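Local coordinates for protein filamentous hemagglutinin (Bordetella pertussis, PDB 1RWR) that serves as a secreted adhesin of the bacterial surface, its N-terminal beta-helical domain probably directing export through the two-partner secretion pathway, at residues V4-T9 with E79-S84; L157-V162 with A196-T201. All coordinates share one frame; numbering follows the deposited sequence.

Contact 1 (V4-T9 with E79-S84)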
ATOM      1  N   VAL A   4       3.259  17.463   9.412  1.00 16.32           N
ATOM      2  CA  VAL A   4       4.212  18.031  10.345  1.00 16.01           C
ATOM      3  C   VAL A   4       5.482  17.215  10.264  1.00 15.25           C
ATOM      4  O   VAL A   4       5.553  16.142  10.849  1.00 14.40           O
ATOM      5  CB  VAL A   4       3.640  18.052  11.804  1.00 16.19           C
ATOM      6  CG1 VAL A   4       4.631  18.659  12.774  1.00 17.81           C
ATOM      7  CG2 VAL A   4       2.383  18.831  11.837  1.00 17.97           C
ATOM      8  N   PRO A   5       6.479  17.711   9.535  1.00 14.74           N
ATOM      9  CA  PRO A   5       7.720  16.956   9.368  1.00 15.21           C
ATOM     10  C   PRO A   5       8.633  17.038  10.574  1.00 15.63           C
ATOM     11  O   PRO A   5       8.460  17.913  11.481  1.00 17.15           O
ATOM     12  CB  PRO A   5       8.391  17.649   8.186  1.00 15.95           C
ATOM     13  CG  PRO A   5       7.957  19.091   8.311  1.00 14.52           C
ATOM     14  CD  PRO A   5       6.534  19.023   8.845  1.00 14.83           C
ATOM     15  N   GLN A   6       9.614  16.147  10.548  1.00 15.80           N
ATOM     16  CA  GLN A   6      10.712  16.115  11.509  1.00 16.69           C
ATOM     17  C   GLN A   6      12.046  16.043  10.773  1.00 17.09           C
ATOM     18  O   GLN A   6      12.094  15.695   9.595  1.00 17.39           O
ATOM     19  CB  GLN A   6      10.556  14.910  12.427  1.00 16.67           C
ATOM     20  CG  GLN A   6       9.321  15.056  13.347  1.00 18.38           C
ATOM     21  CD  GLN A   6       8.943  13.832  14.140  1.00 22.43           C
ATOM     22  OE1 GLN A   6       8.355  13.959  15.231  1.00 28.51           O
ATOM     23  NE2 GLN A   6       9.250  12.677  13.646  1.00 20.82           N
ATOM     24  N   GLY A   7      13.116  16.450  11.453  1.00 17.16           N
ATOM     25  CA  GLY A   7      14.471  16.378  10.921  1.00 17.95           C
ATOM     26  C   GLY A   7      14.693  17.297   9.737  1.00 18.08           C
ATOM     27  O   GLY A   7      14.262  18.439   9.741  1.00 18.07           O
ATOM     28  N   GLN A   8      15.354  16.793   8.695  1.00 19.79           N
ATOM     29  CA  GLN A   8      15.703  17.644   7.539  1.00 20.32           C
ATOM     30  C   GLN A   8      14.503  17.860   6.605  1.00 18.90           C
ATOM     31  O   GLN A   8      14.487  18.805   5.790  1.00 17.98           O
ATOM     32  CB  GLN A   8      16.902  17.070   6.773  1.00 22.22           C
ATOM     33  CG  GLN A   8      17.353  17.922   5.609  1.00 27.35           C
ATOM     34  CD  GLN A   8      18.478  17.336   4.699  1.00 33.33           C
ATOM     35  OE1 GLN A   8      19.461  18.064   4.387  1.00 38.28           O
ATOM     36  NE2 GLN A   8      18.296  16.099   4.202  1.00 28.55           N
ATOM     37  N   THR A   9      13.498  16.977   6.710  1.00 16.98           N
ATOM     38  CA  THR A   9      12.296  17.103   5.883  1.00 16.26           C
ATOM     39  C   THR A   9      11.593  18.454   6.108  1.00 16.91           C
ATOM     40  O   THR A   9      11.383  18.862   7.254  1.00 16.93           O
ATOM     41  CB  THR A   9      11.332  15.933   6.173  1.00 16.20           C
ATOM     42  OG1 THR A   9      12.025  14.706   6.029  1.00 16.14           O
ATOM     43  CG2 THR A   9      10.199  15.877   5.139  1.00 16.23           C
ATOM     44  N   GLU A  79       7.409   8.114   7.280  1.00 12.01           N
ATOM     45  CA  GLU A  79       7.115   7.347   8.490  1.00 13.23           C
ATOM     46  C   GLU A  79       6.567   8.265   9.556  1.00 13.73           C
ATOM     47  O   GLU A  79       7.197   9.264   9.868  1.00 14.15           O
ATOM     48  CB  GLU A  79       8.414   6.742   9.051  1.00 13.40           C
ATOM     49  CG  GLU A  79       8.195   5.922  10.301  1.00 14.60           C
ATOM     50  CD  GLU A  79       9.474   5.545  11.042  1.00 17.96           C
ATOM     51  OE1 GLU A  79      10.565   5.829  10.545  1.00 21.43           O
ATOM     52  OE2 GLU A  79       9.384   4.879  12.106  1.00 18.61           O
ATOM     53  N   VAL A  80       5.407   7.950  10.101  1.00 13.64           N
ATOM     54  CA  VAL A  80       4.850   8.720  11.202  1.00 14.37           C
ATOM     55  C   VAL A  80       5.400   8.187  12.520  1.00 15.66           C
ATOM     56  O   VAL A  80       5.295   6.996  12.809  1.00 14.22           O
ATOM     57  CB  VAL A  80       3.316   8.672  11.216  1.00 14.78           C
ATOM     58  CG1 VAL A  80       2.750   9.306  12.508  1.00 16.44           C
ATOM     59  CG2 VAL A  80       2.754   9.371  10.018  1.00 16.99           C
ATOM     60  N   THR A  81       5.942   9.101  13.337  1.00 18.06           N
ATOM     61  CA  THR A  81       6.580   8.736  14.600  1.00 19.91           C
ATOM     62  C   THR A  81       5.729   8.965  15.855  1.00 22.23           C
ATOM     63  O   THR A  81       6.103   8.470  16.916  1.00 25.18           O
ATOM     64  CB  THR A  81       7.849   9.525  14.786  1.00 20.54           C
ATOM     65  OG1 THR A  81       7.476  10.897  14.962  1.00 21.07           O
ATOM     66  CG2 THR A  81       8.678   9.491  13.596  1.00 19.22           C
ATOM     67  N   ASP A  82       4.628   9.688  15.760  1.00 22.48           N
ATOM     68  CA  ASP A  82       3.800   9.982  16.948  1.00 23.53           C
ATOM     69  C   ASP A  82       2.599   9.051  17.012  1.00 22.01           C
ATOM     70  O   ASP A  82       2.735   7.941  16.545  1.00 20.24           O
ATOM     71  CB  ASP A  82       3.417  11.442  17.027  1.00 24.82           C
ATOM     72  CG  ASP A  82       3.444  11.961  18.459  1.00 29.79           C
ATOM     73  OD1 ASP A  82       3.444  11.112  19.404  1.00 33.27           O
ATOM     74  OD2 ASP A  82       3.473  13.190  18.730  1.00 34.82           O
ATOM     75  N   THR A  83       1.442   9.479  17.564  1.00 22.02           N
ATOM     76  CA  THR A  83       0.379   8.518  17.914  1.00 21.15           C
ATOM     77  C   THR A  83      -0.851   8.541  17.023  1.00 20.66           C
ATOM     78  O   THR A  83      -1.735   7.697  17.212  1.00 20.08           O
ATOM     79  CB  THR A  83      -0.102   8.712  19.400  1.00 22.43           C
ATOM     80  OG1 THR A  83      -0.721   9.997  19.544  1.00 24.16           O
ATOM     81  CG2 THR A  83       1.065   8.669  20.369  1.00 22.66           C
ATOM     82  N   SER A  84      -0.897   9.466  16.059  1.00 19.48           N
ATOM     83  CA  SER A  84      -2.091   9.708  15.252  1.00 19.81           C
ATOM     84  C   SER A  84      -2.015   8.863  13.981  1.00 17.80           C
ATOM     85  O   SER A  84      -0.928   8.696  13.454  1.00 15.99           O
ATOM     86  CB  SER A  84      -2.235  11.193  14.879  1.00 21.74           C
ATOM     87  OG  SER A  84      -1.324  11.657  13.841  1.00 25.71           O
TER
HETATM   88  O   HOH W   1       6.948  12.347  17.219  1.00 41.25           O
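Gln6 and Thr81 meet through a single polar link, a compact example of how two segments can be joined at the surface of a protein with little burial. The amide nitrogen does the holding: Gln6 NE2 donates to Thr81 OG1 over 2.8 Å. The bond is bent, with an N-H...O angle of 142°, and the hydroxyl oxygen sits 21° out of the amide plane. The same nitrogen lies 3.2 Å from Thr81 CG2, so hydroxyl and methyl together receive the amide end, and this is the close-packed part of the contact. Gln6 gets there because its chain runs extended beyond CG (chi2 171°), sliding past the short threonine side chain in the opposite direction.

The other half of the amide belongs to the solvent side. A water donates to Gln6 OE1 at 2.9 Å and stands 2.7 Å from Thr81 OG1, closing a small ring of direct and water-mediated bonds. The two segments bury just 83 Å² between them, and even the closest CA atoms, those of Gln6 and Thr81, are 9.0 Å apart.

Strand 31-36 runs between the two segments, pairing through its backbone with both Gln6 and Glu79, and Lys35 touches both side chains of the contact. Thr81 OG1 also makes a weak hydrogen bond with the carbonyl oxygen of Phe36, on that strand. The chemistry implies a polar, partly water-mediated link across the strand between, with little apolar burial, the water probably helping to fix the rotation of the amide.

Contact 2 (L157-V162 with A196-T201)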
ATOM      1  N   LEU A 157       1.421   2.265 -11.526  1.00 14.10           N
ATOM      2  CA  LEU A 157       2.295   1.591 -10.555  1.00 13.09           C
ATOM      3  C   LEU A 157       2.646   0.197 -11.024  1.00 13.31           C
ATOM      4  O   LEU A 157       1.835  -0.516 -11.663  1.00 13.66           O
ATOM      5  CB  LEU A 157       1.573   1.441  -9.219  1.00 12.41           C
ATOM      6  CG  LEU A 157       1.081   2.706  -8.534  1.00 12.56           C
ATOM      7  CD1 LEU A 157       0.198   2.381  -7.330  1.00 10.66           C
ATOM      8  CD2 LEU A 157       2.264   3.584  -8.112  1.00 13.27           C
ATOM      9  N   GLY A 158       3.832  -0.269 -10.672  1.00 12.75           N
ATOM     10  CA  GLY A 158       4.118  -1.660 -10.874  1.00 12.47           C
ATOM     11  C   GLY A 158       3.334  -2.543  -9.914  1.00 12.18           C
ATOM     12  O   GLY A 158       2.743  -3.559 -10.310  1.00 11.77           O
ATOM     13  N   TYR A 159       3.334  -2.165  -8.642  1.00 12.14           N
ATOM     14  CA  TYR A 159       2.457  -2.785  -7.636  1.00 12.18           C
ATOM     15  C   TYR A 159       1.956  -1.749  -6.661  1.00 11.52           C
ATOM     16  O   TYR A 159       2.564  -0.666  -6.469  1.00 11.26           O
ATOM     17  CB  TYR A 159       3.151  -3.897  -6.836  1.00 12.67           C
ATOM     18  CG  TYR A 159       4.382  -3.425  -6.098  1.00 12.57           C
ATOM     19  CD1 TYR A 159       4.280  -2.803  -4.864  1.00 13.11           C
ATOM     20  CD2 TYR A 159       5.661  -3.567  -6.651  1.00 13.86           C
ATOM     21  CE1 TYR A 159       5.388  -2.316  -4.202  1.00 14.07           C
ATOM     22  CE2 TYR A 159       6.799  -3.103  -5.964  1.00 14.14           C
ATOM     23  CZ  TYR A 159       6.644  -2.473  -4.748  1.00 15.03           C
ATOM     24  OH  TYR A 159       7.729  -1.973  -4.082  1.00 16.74           O
ATOM     25  N   PHE A 160       0.843  -2.121  -6.026  1.00 10.88           N
ATOM     26  CA  PHE A 160       0.245  -1.432  -4.910  1.00  9.87           C
ATOM     27  C   PHE A 160       0.142  -2.474  -3.826  1.00 10.27           C
ATOM     28  O   PHE A 160      -0.597  -3.467  -3.978  1.00 10.39           O
ATOM     29  CB  PHE A 160      -1.156  -0.933  -5.275  1.00 10.96           C
ATOM     30  CG  PHE A 160      -1.929  -0.371  -4.108  1.00 10.61           C
ATOM     31  CD1 PHE A 160      -1.476   0.763  -3.462  1.00 12.27           C
ATOM     32  CD2 PHE A 160      -3.121  -0.960  -3.678  1.00 10.99           C
ATOM     33  CE1 PHE A 160      -2.185   1.310  -2.347  1.00 12.20           C
ATOM     34  CE2 PHE A 160      -3.800  -0.464  -2.561  1.00 11.73           C
ATOM     35  CZ  PHE A 160      -3.358   0.690  -1.920  1.00 13.04           C
ATOM     36  N   ASP A 161       0.857  -2.256  -2.725  1.00 10.34           N
ATOM     37  CA  ASP A 161       0.916  -3.195  -1.604  1.00 10.63           C
ATOM     38  C   ASP A 161       0.352  -2.515  -0.384  1.00 11.26           C
ATOM     39  O   ASP A 161       0.658  -1.321  -0.098  1.00 11.65           O
ATOM     40  CB  ASP A 161       2.350  -3.590  -1.259  1.00 10.67           C
ATOM     41  CG  ASP A 161       2.953  -4.586  -2.205  1.00 12.88           C
ATOM     42  OD1 ASP A 161       2.286  -5.025  -3.192  1.00 14.29           O
ATOM     43  OD2 ASP A 161       4.131  -5.026  -1.992  1.00 13.63           O
ATOM     44  N   VAL A 162      -0.470  -3.270   0.328  1.00 10.89           N
ATOM     45  CA  VAL A 162      -1.051  -2.854   1.609  1.00 11.01           C
ATOM     46  C   VAL A 162      -0.612  -3.900   2.629  1.00 11.45           C
ATOM     47  O   VAL A 162      -0.938  -5.087   2.489  1.00 11.88           O
ATOM     48  CB  VAL A 162      -2.564  -2.820   1.573  1.00 11.40           C
ATOM     49  CG1 VAL A 162      -3.106  -2.473   2.947  1.00 12.67           C
ATOM     50  CG2 VAL A 162      -3.082  -1.822   0.569  1.00 11.74           C
ATOM     51  N   ALA A 196      12.291  -5.020  -0.695  1.00 18.71           N
ATOM     52  CA  ALA A 196      12.923  -5.373  -1.977  1.00 20.01           C
ATOM     53  C   ALA A 196      12.404  -6.690  -2.570  1.00 20.90           C
ATOM     54  O   ALA A 196      12.250  -6.797  -3.785  1.00 21.61           O
ATOM     55  CB  ALA A 196      14.492  -5.399  -1.858  1.00 21.07           C
ATOM     56  N   THR A 197      12.124  -7.693  -1.738  1.00 21.69           N
ATOM     57  CA  THR A 197      11.659  -9.007  -2.252  1.00 20.79           C
ATOM     58  C   THR A 197      10.145  -9.194  -2.229  1.00 20.11           C
ATOM     59  O   THR A 197       9.607 -10.162  -2.817  1.00 18.91           O
ATOM     60  CB  THR A 197      12.303 -10.144  -1.482  1.00 21.55           C
ATOM     61  OG1 THR A 197      11.974 -10.041  -0.088  1.00 20.58           O
ATOM     62  CG2 THR A 197      13.842 -10.053  -1.568  1.00 22.70           C
ATOM     63  N   ARG A 198       9.468  -8.276  -1.537  1.00 18.88           N
ATOM     64  CA  ARG A 198       8.032  -8.393  -1.261  1.00 18.16           C
ATOM     65  C   ARG A 198       7.658  -9.738  -0.638  1.00 18.68           C
ATOM     66  O   ARG A 198       6.650 -10.354  -1.020  1.00 18.08           O
ATOM     67  CB  ARG A 198       7.232  -8.088  -2.521  1.00 18.28           C
ATOM     68  CG  ARG A 198       7.511  -6.694  -3.007  1.00 17.69           C
ATOM     69  CD  ARG A 198       6.834  -6.316  -4.271  1.00 17.62           C
ATOM     70  NE  ARG A 198       5.377  -6.348  -4.202  1.00 16.88           N
ATOM     71  CZ  ARG A 198       4.604  -7.040  -5.011  1.00 18.22           C
ATOM     72  NH1 ARG A 198       5.140  -7.845  -5.956  1.00 20.53           N
ATOM     73  NH2 ARG A 198       3.289  -6.941  -4.907  1.00 17.90           N
ATOM     74  N   ARG A 199       8.511 -10.214   0.281  1.00 19.60           N
ATOM     75  CA  ARG A 199       8.241 -11.437   1.021  1.00 20.26           C
ATOM     76  C   ARG A 199       7.912 -11.114   2.475  1.00 18.94           C
ATOM     77  O   ARG A 199       8.571 -10.278   3.110  1.00 18.26           O
ATOM     78  CB  ARG A 199       9.425 -12.408   0.985  1.00 21.90           C
ATOM     79  CG  ARG A 199       9.828 -12.832  -0.420  1.00 25.96           C
ATOM     80  CD  ARG A 199       8.759 -13.489  -1.215  1.00 31.24           C
ATOM     81  NE  ARG A 199       8.108 -14.579  -0.498  1.00 35.55           N
ATOM     82  CZ  ARG A 199       6.890 -15.045  -0.759  1.00 36.80           C
ATOM     83  NH1 ARG A 199       6.151 -14.536  -1.750  1.00 38.79           N
ATOM     84  NH2 ARG A 199       6.415 -16.048  -0.019  1.00 38.75           N
ATOM     85  N   ALA A 200       6.912 -11.813   2.989  1.00 18.45           N
ATOM     86  CA  ALA A 200       6.487 -11.703   4.382  1.00 18.66           C
ATOM     87  C   ALA A 200       6.967 -12.903   5.171  1.00 19.35           C
ATOM     88  O   ALA A 200       6.754 -14.045   4.766  1.00 20.79           O
ATOM     89  CB  ALA A 200       4.998 -11.620   4.474  1.00 18.87           C
ATOM     90  N   THR A 201       7.573 -12.649   6.314  1.00 19.68           N
ATOM     91  CA  THR A 201       7.895 -13.716   7.235  1.00 20.43           C
ATOM     92  C   THR A 201       7.238 -13.403   8.553  1.00 19.56           C
ATOM     93  O   THR A 201       7.393 -12.286   9.041  1.00 17.48           O
ATOM     94  CB  THR A 201       9.416 -13.865   7.402  1.00 21.69           C
ATOM     95  OG1 THR A 201       9.988 -12.675   7.935  1.00 28.18           O
ATOM     96  CG2 THR A 201      10.108 -13.988   6.095  1.00 22.26           C
TER
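Arg198 reaches across to Tyr159 and Asp161 and illustrates how one long side chain can pack on an aromatic ring and pair with a carboxylate at once. From CB the chain sets out with CG anti to its own carbonyl carbon, and CG already comes within 3.9 Å of Asp161 OD2. CD passes over the tyrosine ring, its carbon 3.8 Å from the centroid of Tyr159, a CH-pi contact on the face. At this point a bend (chi3 61°) turns the head of the chain along the ring and toward the aspartate. NE lies above the ring centre and at the same time donates to Asp161 OD2 at 2.9 Å.

The host strand, 159-164, belongs to the long parallel sheet of a right-handed beta-helix, the fold of this secretion domain. Tyr159 and Asp161, two residues apart on it, both direct their CB toward 196-201, while Phe160 between them turns away. Arg198 comes from the side of the four-stranded antiparallel sheet, and on its way touches Ala185 of the neighbouring strand 183-188.

The guanidinium as a whole lies nearly flat on the tyrosine, planes 14° apart. CZ is displaced from the ring axis, 4.2 Å from the centroid of Tyr159, an off-centre cation-pi contact. Finally NH2 sits 3.6 Å from Tyr159 CB and donates to Asp161 OD1 at 2.8 Å, almost straight at 169° and onto the syn lone pair. The grip is therefore side-on, a salt bridge with one nitrogen for each oxygen, both oxygens near the guanidinium plane. Asp161 OD2 has a second partner in the hydroxyl of Tyr193.

How the contacts relate
Contact 1 and contact 2 lie within one secretion domain and both involve its long parallel sheet, contact 1 just past the end of strand 75-80 and contact 2 on strand 159-164. Strands 99-104 and 119-125 come between these two in the sheet order. The contact centres are 23 Å apart and the nearest atoms about 14 Å, so neither touches the other. Along the chain they follow in series. Their settings differ: contact 1 is a surface contact 19 Å from the centre of the chain, formed in part by the N-terminal residues, whereas contact 2, 8 Å from that centre, is partly buried and joins the body of the beta-helix to the four-stranded antiparallel sheet.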